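Local coordinates for putative lipoprotein (Bacteroides fragilis, PDB 3QNK) that probably acts as a SusD-like outer-membrane lipoprotein that binds glycans for uptake through a partner TonB-dependent transporter, at residues B[247-252]-B[267-272]; B[257-262]-B[328-333]. All coordinates share one frame; numbering follows the deposited sequence.

Contact 1: B[247-252]-B[267-272]; sequences PDVYNN and GDRGWG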
ATOM      1  N   PRO B 247       1.858  -0.771  15.237  1.00112.29           N
ATOM      2  CA  PRO B 247       2.173   0.595  15.718  1.00113.40           C
ATOM      3  C   PRO B 247       0.920   1.326  16.259  1.00115.67           C
ATOM      4  O   PRO B 247       0.928   1.774  17.422  1.00116.36           O
ATOM      5  CB  PRO B 247       2.765   1.305  14.475  1.00115.35           C
ATOM      6  CG  PRO B 247       3.037   0.240  13.468  1.00118.51           C
ATOM      7  CD  PRO B 247       2.145  -0.924  13.786  1.00112.79           C
ATOM      8  N   ASP B 248      -0.185   1.358  15.445  1.00107.22           N
ATOM      9  CA  ASP B 248      -1.399   2.080  15.783  1.00104.65           C
ATOM     10  C   ASP B 248      -2.446   1.281  16.493  1.00101.37           C
ATOM     11  O   ASP B 248      -2.640   0.105  16.210  1.00100.50           O
ATOM     12  CB  ASP B 248      -2.022   2.753  14.545  1.00106.33           C
ATOM     13  CG  ASP B 248      -2.261   1.897  13.333  1.00115.63           C
ATOM     14  OD1 ASP B 248      -1.293   1.276  12.845  1.00114.43           O
ATOM     15  OD2 ASP B 248      -3.385   1.934  12.808  1.00124.42           O
ATOM     16  N   VAL B 249      -3.178   1.985  17.380  1.00 93.95           N
ATOM     17  CA  VAL B 249      -4.320   1.518  18.187  1.00 91.46           C
ATOM     18  C   VAL B 249      -5.473   1.018  17.276  1.00 91.07           C
ATOM     19  O   VAL B 249      -6.279   0.165  17.675  1.00 90.00           O
ATOM     20  CB  VAL B 249      -4.801   2.656  19.155  1.00 95.53           C
ATOM     21  CG1 VAL B 249      -5.673   3.702  18.459  1.00 94.93           C
ATOM     22  CG2 VAL B 249      -5.538   2.102  20.366  1.00 94.91           C
ATOM     23  N   TYR B 250      -5.537   1.574  16.059  1.00 83.82           N
ATOM     24  CA  TYR B 250      -6.569   1.293  15.078  1.00 79.86           C
ATOM     25  C   TYR B 250      -6.303  -0.018  14.350  1.00 78.77           C
ATOM     26  O   TYR B 250      -7.222  -0.556  13.731  1.00 77.34           O
ATOM     27  CB  TYR B 250      -6.677   2.483  14.103  1.00 80.12           C
ATOM     28  CG  TYR B 250      -7.189   3.752  14.765  1.00 81.02           C
ATOM     29  CD1 TYR B 250      -8.396   3.760  15.464  1.00 82.55           C
ATOM     30  CD2 TYR B 250      -6.474   4.945  14.685  1.00 82.26           C
ATOM     31  CE1 TYR B 250      -8.893   4.927  16.046  1.00 83.97           C
ATOM     32  CE2 TYR B 250      -6.962   6.121  15.268  1.00 83.88           C
ATOM     33  CZ  TYR B 250      -8.173   6.106  15.947  1.00 87.32           C
ATOM     34  OH  TYR B 250      -8.684   7.235  16.546  1.00 84.44           O
ATOM     35  N   ASN B 251      -5.065  -0.554  14.449  1.00 72.79           N
ATOM     36  CA  ASN B 251      -4.716  -1.793  13.761  1.00 70.48           C
ATOM     37  C   ASN B 251      -4.161  -2.876  14.715  1.00 69.11           C
ATOM     38  O   ASN B 251      -3.921  -4.020  14.291  1.00 66.18           O
ATOM     39  CB  ASN B 251      -3.763  -1.488  12.615  1.00 73.45           C
ATOM     40  CG  ASN B 251      -4.529  -0.937  11.425  1.00103.82           C
ATOM     41  OD1 ASN B 251      -5.437  -1.588  10.865  1.00100.57           O
ATOM     42  ND2 ASN B 251      -4.241   0.306  11.065  1.00 95.94           N
ATOM     43  N   ASN B 252      -4.057  -2.521  16.017  1.00 63.68           N
ATOM     44  CA  ASN B 252      -3.590  -3.408  17.070  1.00 62.73           C
ATOM     45  C   ASN B 252      -4.587  -4.543  17.264  1.00 61.54           C
ATOM     46  O   ASN B 252      -5.707  -4.308  17.716  1.00 62.62           O
ATOM     47  CB  ASN B 252      -3.360  -2.636  18.371  1.00 65.20           C
ATOM     48  CG  ASN B 252      -2.855  -3.508  19.480  1.00 78.15           C
ATOM     49  OD1 ASN B 252      -3.622  -4.195  20.166  1.00 66.77           O
ATOM     50  ND2 ASN B 252      -1.550  -3.540  19.637  1.00 68.77           N
ATOM     51  N   GLY B 267     -12.282   0.679  30.657  1.00 65.63           N
ATOM     52  CA  GLY B 267     -12.526   1.702  29.648  1.00 64.62           C
ATOM     53  C   GLY B 267     -13.182   1.171  28.400  1.00 67.44           C
ATOM     54  O   GLY B 267     -13.549  -0.005  28.345  1.00 66.47           O
ATOM     55  N   ASP B 268     -13.295   2.034  27.375  1.00 64.93           N
ATOM     56  CA  ASP B 268     -13.920   1.702  26.096  1.00 63.25           C
ATOM     57  C   ASP B 268     -12.927   1.802  24.920  1.00 66.98           C
ATOM     58  O   ASP B 268     -13.328   2.014  23.756  1.00 69.21           O
ATOM     59  CB  ASP B 268     -15.152   2.586  25.863  1.00 65.79           C
ATOM     60  CG  ASP B 268     -14.957   4.083  26.031  1.00 73.96           C
ATOM     61  OD1 ASP B 268     -13.804   4.563  25.859  1.00 73.51           O
ATOM     62  OD2 ASP B 268     -15.959   4.778  26.296  1.00 82.69           O
ATOM     63  N   ARG B 269     -11.652   1.546  25.216  1.00 61.72           N
ATOM     64  CA  ARG B 269     -10.556   1.571  24.262  1.00 61.61           C
ATOM     65  C   ARG B 269     -10.725   0.503  23.166  1.00 66.87           C
ATOM     66  O   ARG B 269     -10.333   0.761  22.030  1.00 68.41           O
ATOM     67  CB  ARG B 269      -9.208   1.391  24.990  1.00 63.79           C
ATOM     68  CG  ARG B 269      -8.005   1.909  24.206  1.00 68.00           C
ATOM     69  CD  ARG B 269      -7.297   3.005  24.949  1.00 73.69           C
ATOM     70  NE  ARG B 269      -6.428   3.763  24.050  1.00 83.25           N
ATOM     71  CZ  ARG B 269      -5.106   3.641  23.987  1.00 98.27           C
ATOM     72  NH1 ARG B 269      -4.470   2.791  24.780  1.00 85.15           N
ATOM     73  NH2 ARG B 269      -4.409   4.370  23.129  1.00 88.93           N
ATOM     74  N   GLY B 270     -11.321  -0.648  23.500  1.00 63.71           N
ATOM     75  CA  GLY B 270     -11.568  -1.746  22.557  1.00 62.49           C
ATOM     76  C   GLY B 270     -12.534  -1.415  21.422  1.00 66.49           C
ATOM     77  O   GLY B 270     -13.288  -0.433  21.508  1.00 66.91           O
ATOM     78  N   TRP B 271     -12.494  -2.216  20.328  1.00 62.50           N
ATOM     79  CA  TRP B 271     -13.354  -2.047  19.153  1.00 62.57           C
ATOM     80  C   TRP B 271     -14.280  -3.256  18.934  1.00 61.89           C
ATOM     81  O   TRP B 271     -15.031  -3.287  17.966  1.00 62.31           O
ATOM     82  CB  TRP B 271     -12.538  -1.764  17.863  1.00 62.98           C
ATOM     83  CG  TRP B 271     -11.533  -0.651  17.965  1.00 66.98           C
ATOM     84  CD1 TRP B 271     -10.174  -0.775  17.977  1.00 70.67           C
ATOM     85  CD2 TRP B 271     -11.809   0.745  18.112  1.00 69.22           C
ATOM     86  NE1 TRP B 271      -9.581   0.460  18.135  1.00 72.21           N
ATOM     87  CE2 TRP B 271     -10.561   1.414  18.221  1.00 75.01           C
ATOM     88  CE3 TRP B 271     -12.992   1.503  18.199  1.00 72.05           C
ATOM     89  CZ2 TRP B 271     -10.465   2.806  18.386  1.00 76.43           C
ATOM     90  CZ3 TRP B 271     -12.896   2.883  18.354  1.00 75.89           C
ATOM     91  CH2 TRP B 271     -11.644   3.522  18.432  1.00 77.65           C
ATOM     92  N   GLY B 272     -14.272  -4.211  19.841  1.00 56.60           N
ATOM     93  CA  GLY B 272     -15.141  -5.387  19.750  1.00 55.49           C
ATOM     94  C   GLY B 272     -14.593  -6.452  18.831  1.00 58.63           C
ATOM     95  O   GLY B 272     -14.351  -7.575  19.267  1.00 59.82           O
TER

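Contact 2: B[257-262]-B[328-333]; sequences NMVTYI and SQIFFN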
ATOM      1  N   ASN B 257      -9.971  -6.402  18.871  1.00 49.18           N
ATOM      2  CA  ASN B 257     -10.850  -7.528  19.144  1.00 46.57           C
ATOM      3  C   ASN B 257     -11.205  -7.651  20.624  1.00 52.09           C
ATOM      4  O   ASN B 257     -11.871  -8.618  21.028  1.00 54.62           O
ATOM      5  CB  ASN B 257     -10.227  -8.803  18.598  1.00 41.58           C
ATOM      6  CG  ASN B 257     -10.103  -8.746  17.085  1.00 52.92           C
ATOM      7  OD1 ASN B 257     -11.082  -8.854  16.337  1.00 49.63           O
ATOM      8  ND2 ASN B 257      -8.912  -8.470  16.604  1.00 38.80           N
HETATM    9  N   MSE B 258     -10.852  -6.620  21.406  1.00 45.85           N
HETATM   10  CA  MSE B 258     -11.137  -6.559  22.825  1.00 45.43           C
HETATM   11  C   MSE B 258     -12.582  -6.072  23.089  1.00 50.91           C
HETATM   12  O   MSE B 258     -13.088  -5.230  22.335  1.00 48.65           O
HETATM   13  CB  MSE B 258     -10.129  -5.619  23.478  1.00 47.74           C
HETATM   14  CG  MSE B 258     -10.077  -5.711  25.001  1.00 53.61           C
HETATM   15 SE   MSE B 258      -8.881  -4.358  25.756  0.75 60.66          SE
HETATM   16  CE  MSE B 258      -7.341  -4.886  24.759  1.00 57.57           C
ATOM     17  N   VAL B 259     -13.219  -6.558  24.198  1.00 48.53           N
ATOM     18  CA  VAL B 259     -14.575  -6.132  24.610  1.00 48.29           C
ATOM     19  C   VAL B 259     -14.563  -4.615  24.741  1.00 56.92           C
ATOM     20  O   VAL B 259     -13.621  -4.063  25.330  1.00 59.91           O
ATOM     21  CB  VAL B 259     -15.073  -6.820  25.906  1.00 51.54           C
ATOM     22  CG1 VAL B 259     -16.544  -6.508  26.165  1.00 51.06           C
ATOM     23  CG2 VAL B 259     -14.858  -8.331  25.855  1.00 50.42           C
ATOM     24  N   THR B 260     -15.569  -3.929  24.164  1.00 53.90           N
ATOM     25  CA  THR B 260     -15.582  -2.467  24.217  1.00 54.62           C
ATOM     26  C   THR B 260     -16.049  -1.915  25.568  1.00 59.22           C
ATOM     27  O   THR B 260     -15.297  -1.190  26.218  1.00 59.32           O
ATOM     28  CB  THR B 260     -16.390  -1.886  23.074  1.00 60.64           C
ATOM     29  OG1 THR B 260     -15.833  -2.402  21.875  1.00 60.81           O
ATOM     30  CG2 THR B 260     -16.313  -0.370  23.030  1.00 61.17           C
ATOM     31  N   TYR B 261     -17.252  -2.281  26.005  1.00 56.07           N
ATOM     32  CA  TYR B 261     -17.848  -1.711  27.213  1.00 56.55           C
ATOM     33  C   TYR B 261     -17.592  -2.532  28.447  1.00 58.82           C
ATOM     34  O   TYR B 261     -18.423  -3.300  28.931  1.00 55.44           O
ATOM     35  CB  TYR B 261     -19.338  -1.447  26.978  1.00 57.21           C
ATOM     36  CG  TYR B 261     -19.508  -0.526  25.796  1.00 56.21           C
ATOM     37  CD1 TYR B 261     -19.234   0.836  25.909  1.00 58.67           C
ATOM     38  CD2 TYR B 261     -19.807  -1.031  24.534  1.00 55.07           C
ATOM     39  CE1 TYR B 261     -19.341   1.685  24.816  1.00 59.89           C
ATOM     40  CE2 TYR B 261     -19.906  -0.192  23.426  1.00 56.27           C
ATOM     41  CZ  TYR B 261     -19.678   1.168  23.572  1.00 64.61           C
ATOM     42  OH  TYR B 261     -19.790   2.012  22.495  1.00 59.72           O
ATOM     43  N   ILE B 262     -16.410  -2.268  28.982  1.00 60.10           N
ATOM     44  CA  ILE B 262     -15.762  -2.848  30.157  1.00 61.54           C
ATOM     45  C   ILE B 262     -15.362  -1.611  31.003  1.00 68.08           C
ATOM     46  O   ILE B 262     -14.565  -1.695  31.935  1.00 69.11           O
ATOM     47  CB  ILE B 262     -14.617  -3.740  29.514  1.00 64.35           C
ATOM     48  CG1 ILE B 262     -15.009  -5.200  29.353  1.00 65.60           C
ATOM     49  CG2 ILE B 262     -13.161  -3.558  29.899  1.00 65.07           C
ATOM     50  CD1 ILE B 262     -15.921  -5.837  30.470  1.00 85.33           C
ATOM     51  N   SER B 328     -18.772 -13.563  31.761  1.00 46.80           N
ATOM     52  CA  SER B 328     -17.354 -13.931  31.732  1.00 46.08           C
ATOM     53  C   SER B 328     -16.527 -12.935  32.533  1.00 54.65           C
ATOM     54  O   SER B 328     -16.722 -11.712  32.403  1.00 57.14           O
ATOM     55  CB  SER B 328     -16.795 -13.952  30.303  1.00 45.54           C
ATOM     56  OG  SER B 328     -17.362 -14.911  29.435  1.00 51.67           O
ATOM     57  N   GLN B 329     -15.578 -13.456  33.318  1.00 49.37           N
ATOM     58  CA  GLN B 329     -14.595 -12.667  34.030  1.00 49.83           C
ATOM     59  C   GLN B 329     -13.296 -12.669  33.243  1.00 57.68           C
ATOM     60  O   GLN B 329     -12.817 -13.742  32.834  1.00 58.68           O
ATOM     61  CB  GLN B 329     -14.384 -13.203  35.416  1.00 51.53           C
ATOM     62  CG  GLN B 329     -15.385 -12.657  36.377  1.00 72.05           C
ATOM     63  CD  GLN B 329     -15.156 -13.285  37.706  1.00 87.51           C
ATOM     64  OE1 GLN B 329     -15.527 -14.437  37.928  1.00 82.35           O
ATOM     65  NE2 GLN B 329     -14.491 -12.557  38.598  1.00 81.73           N
ATOM     66  N   ILE B 330     -12.767 -11.459  32.977  1.00 55.45           N
ATOM     67  CA  ILE B 330     -11.532 -11.212  32.231  1.00 55.57           C
ATOM     68  C   ILE B 330     -10.698 -10.174  32.987  1.00 61.18           C
ATOM     69  O   ILE B 330     -11.228  -9.503  33.864  1.00 62.15           O
ATOM     70  CB  ILE B 330     -11.833 -10.776  30.767  1.00 58.13           C
ATOM     71  CG1 ILE B 330     -12.782  -9.561  30.712  1.00 58.73           C
ATOM     72  CG2 ILE B 330     -12.381 -11.965  29.927  1.00 58.41           C
ATOM     73  CD1 ILE B 330     -12.863  -8.874  29.395  1.00 63.32           C
ATOM     74  N   PHE B 331      -9.396 -10.055  32.651  1.00 57.81           N
ATOM     75  CA  PHE B 331      -8.415  -9.100  33.198  1.00 58.45           C
ATOM     76  C   PHE B 331      -8.142  -9.320  34.694  1.00 66.66           C
ATOM     77  O   PHE B 331      -7.991  -8.356  35.450  1.00 68.41           O
ATOM     78  CB  PHE B 331      -8.820  -7.645  32.915  1.00 59.42           C
ATOM     79  CG  PHE B 331      -8.511  -7.194  31.510  1.00 59.47           C
ATOM     80  CD1 PHE B 331      -7.195  -7.150  31.048  1.00 63.11           C
ATOM     81  CD2 PHE B 331      -9.527  -6.772  30.658  1.00 60.13           C
ATOM     82  CE1 PHE B 331      -6.901  -6.692  29.754  1.00 63.48           C
ATOM     83  CE2 PHE B 331      -9.234  -6.315  29.367  1.00 62.58           C
ATOM     84  CZ  PHE B 331      -7.922  -6.282  28.924  1.00 61.16           C
ATOM     85  N   PHE B 332      -7.989 -10.592  35.087  1.00 63.73           N
ATOM     86  CA  PHE B 332      -7.723 -11.021  36.457  1.00 63.94           C
ATOM     87  C   PHE B 332      -6.485 -10.382  37.053  1.00 71.03           C
ATOM     88  O   PHE B 332      -6.516  -9.977  38.221  1.00 72.55           O
ATOM     89  CB  PHE B 332      -7.529 -12.535  36.501  1.00 64.14           C
ATOM     90  CG  PHE B 332      -8.636 -13.347  35.889  1.00 63.35           C
ATOM     91  CD1 PHE B 332      -9.823 -13.568  36.581  1.00 65.73           C
ATOM     92  CD2 PHE B 332      -8.479 -13.934  34.639  1.00 62.40           C
ATOM     93  CE1 PHE B 332     -10.846 -14.338  36.015  1.00 64.66           C
ATOM     94  CE2 PHE B 332      -9.495 -14.716  34.085  1.00 63.38           C
ATOM     95  CZ  PHE B 332     -10.667 -14.918  34.779  1.00 61.22           C
ATOM     96  N   ASN B 333      -5.388 -10.313  36.257  1.00 67.46           N
ATOM     97  CA  ASN B 333      -4.079  -9.812  36.699  1.00 67.94           C
ATOM     98  C   ASN B 333      -3.770  -8.386  36.169  1.00 73.82           C
ATOM     99  O   ASN B 333      -2.603  -8.015  35.935  1.00 75.16           O
ATOM    100  CB  ASN B 333      -2.973 -10.820  36.338  1.00 63.85           C
ATOM    101  CG  ASN B 333      -3.099 -12.125  37.099  1.00 89.42           C
ATOM    102  OD1 ASN B 333      -2.967 -12.185  38.331  1.00 88.75           O
ATOM    103  ND2 ASN B 333      -3.383 -13.207  36.392  1.00 85.01           N
TER

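Contact 1: B[247-252]-B[267-272]
Trp271 and Val249 bury the most surface here, and their polar link is a single weak hydrogen bond: the indole NE1 donates to the backbone O of Val249 over 3.3 Å, with an N-H...O angle of 154°. The carbonyl oxygen lies at the indole edge, in the ring plane; the benzo side of the indole meets Tyr250. There CZ2 of Trp271 approaches CE1 of Tyr250 to 3.5 Å. The phenol and the six-membered ring of the indole have centroids 5.7 Å apart and planes inclined at 31°, an oblique pairing that is neither a stack nor a T. One face of the Tyr250 ring carries CG1 of the preceding Val249 over its centre, 3.9 Å above the plane, while the backbone O of Arg269 stands over one indole face, toward its rim.

The two methyls of Val249 thus serve different partners. With chi1 at 79°, CG2 is anti to the backbone N and reaches the Arg269 guanidinium, lying over one face of it, offset toward the rim, with NH2 of Arg269 3.7 Å from CG2 of Val249. The charged group is secured elsewhere: NH1 bonds to O of Pro373, and NH2 to O of Met138 of the second subunit, so the apolar contact adjoins the subunit interface.

Both segments are loops of the SusD family region, joined through helix 253-257. Asn252 is the N-cap of that helix, its OD1 accepting from Val255 N, and the side chains of Val249 and Trp271 both pack on Val255. The contact brings together the loops on either side of this short helix in sequence, one following strand 238-244 and one leading to helix 278-283.

Contact 2: B[257-262]-B[328-333]
A Met-aromatic contact and a cluster of aliphatic side chains join the loop 257-262 to strand 329-330 and the residue that follows it, Phe331; the short strand forms a two-stranded antiparallel sheet with 339-340 in the SusD family region. No hydrogen bond crosses between the segments; all five touching residues are buried, and the interface is wholly apolar.

The Met-aromatic contact comes from Met258, present as selenomethionine, through its selenium. SE meets the Phe331 ring at the edge, 83° off the ring normal and 5.1 Å from the centroid. The chain of Met258 runs extended through CG, anti to the backbone N, and then bends at the last torsion, chi3 -56°; the two side chains cross at about a right angle. Tyr367 touches the Met258 side chain and packs edge-to-face with the Phe331 ring; its OH bonds to the backbone N of Val259.

The aliphatic packing centres on CD1 of Ile330. CG2 of Val259 lies 4.1 Å from CD1 of Ile330, the two side chains crossing at a slant, and CG1 of Ile262 lies 4.3 Å from the same CD1. Ile330 sends CG1 between its backbone N and carbonyl carbon (chi1 54°), and the branch then extends toward the loop. Val339 of the partner strand packs against both Ile262 and Ile330, extending the apolar layer past the two segments.

Backbone bonds hold the strand side in place: Ile330 pairs with Val339 and Ser328 with Val341. In the loop, Tyr261 is the centre of an inverse gamma turn, and its backbone N bonds to OD1 of Asp347. On the Phe331 rim, SE of Met258 stands 3.8 Å from CZ and 4.1 Å from CE2.

The segments alternate along the chain, in the order 247-252, 257-262, 267-272 and 328-333, so the two contacts cross; their centres lie about 13 Å apart, on the same side of the chain's centre. Helix 253-257 leads from the first segment into the second. The contacts also meet directly: Gly272 N lies 2.9 Å from Met258 O, a probable hydrogen bond, and Thr260 OG1, which also bonds Asp353 O, makes a weak one to Gly270 O, 3.2 Å from OG1. Contact 1 joins the loops flanking helix 253-257 and borders the second subunit; contact 2, touched by no other protein chain of the assembly, packs the loop after that helix on the small sheet 329-330/339-340.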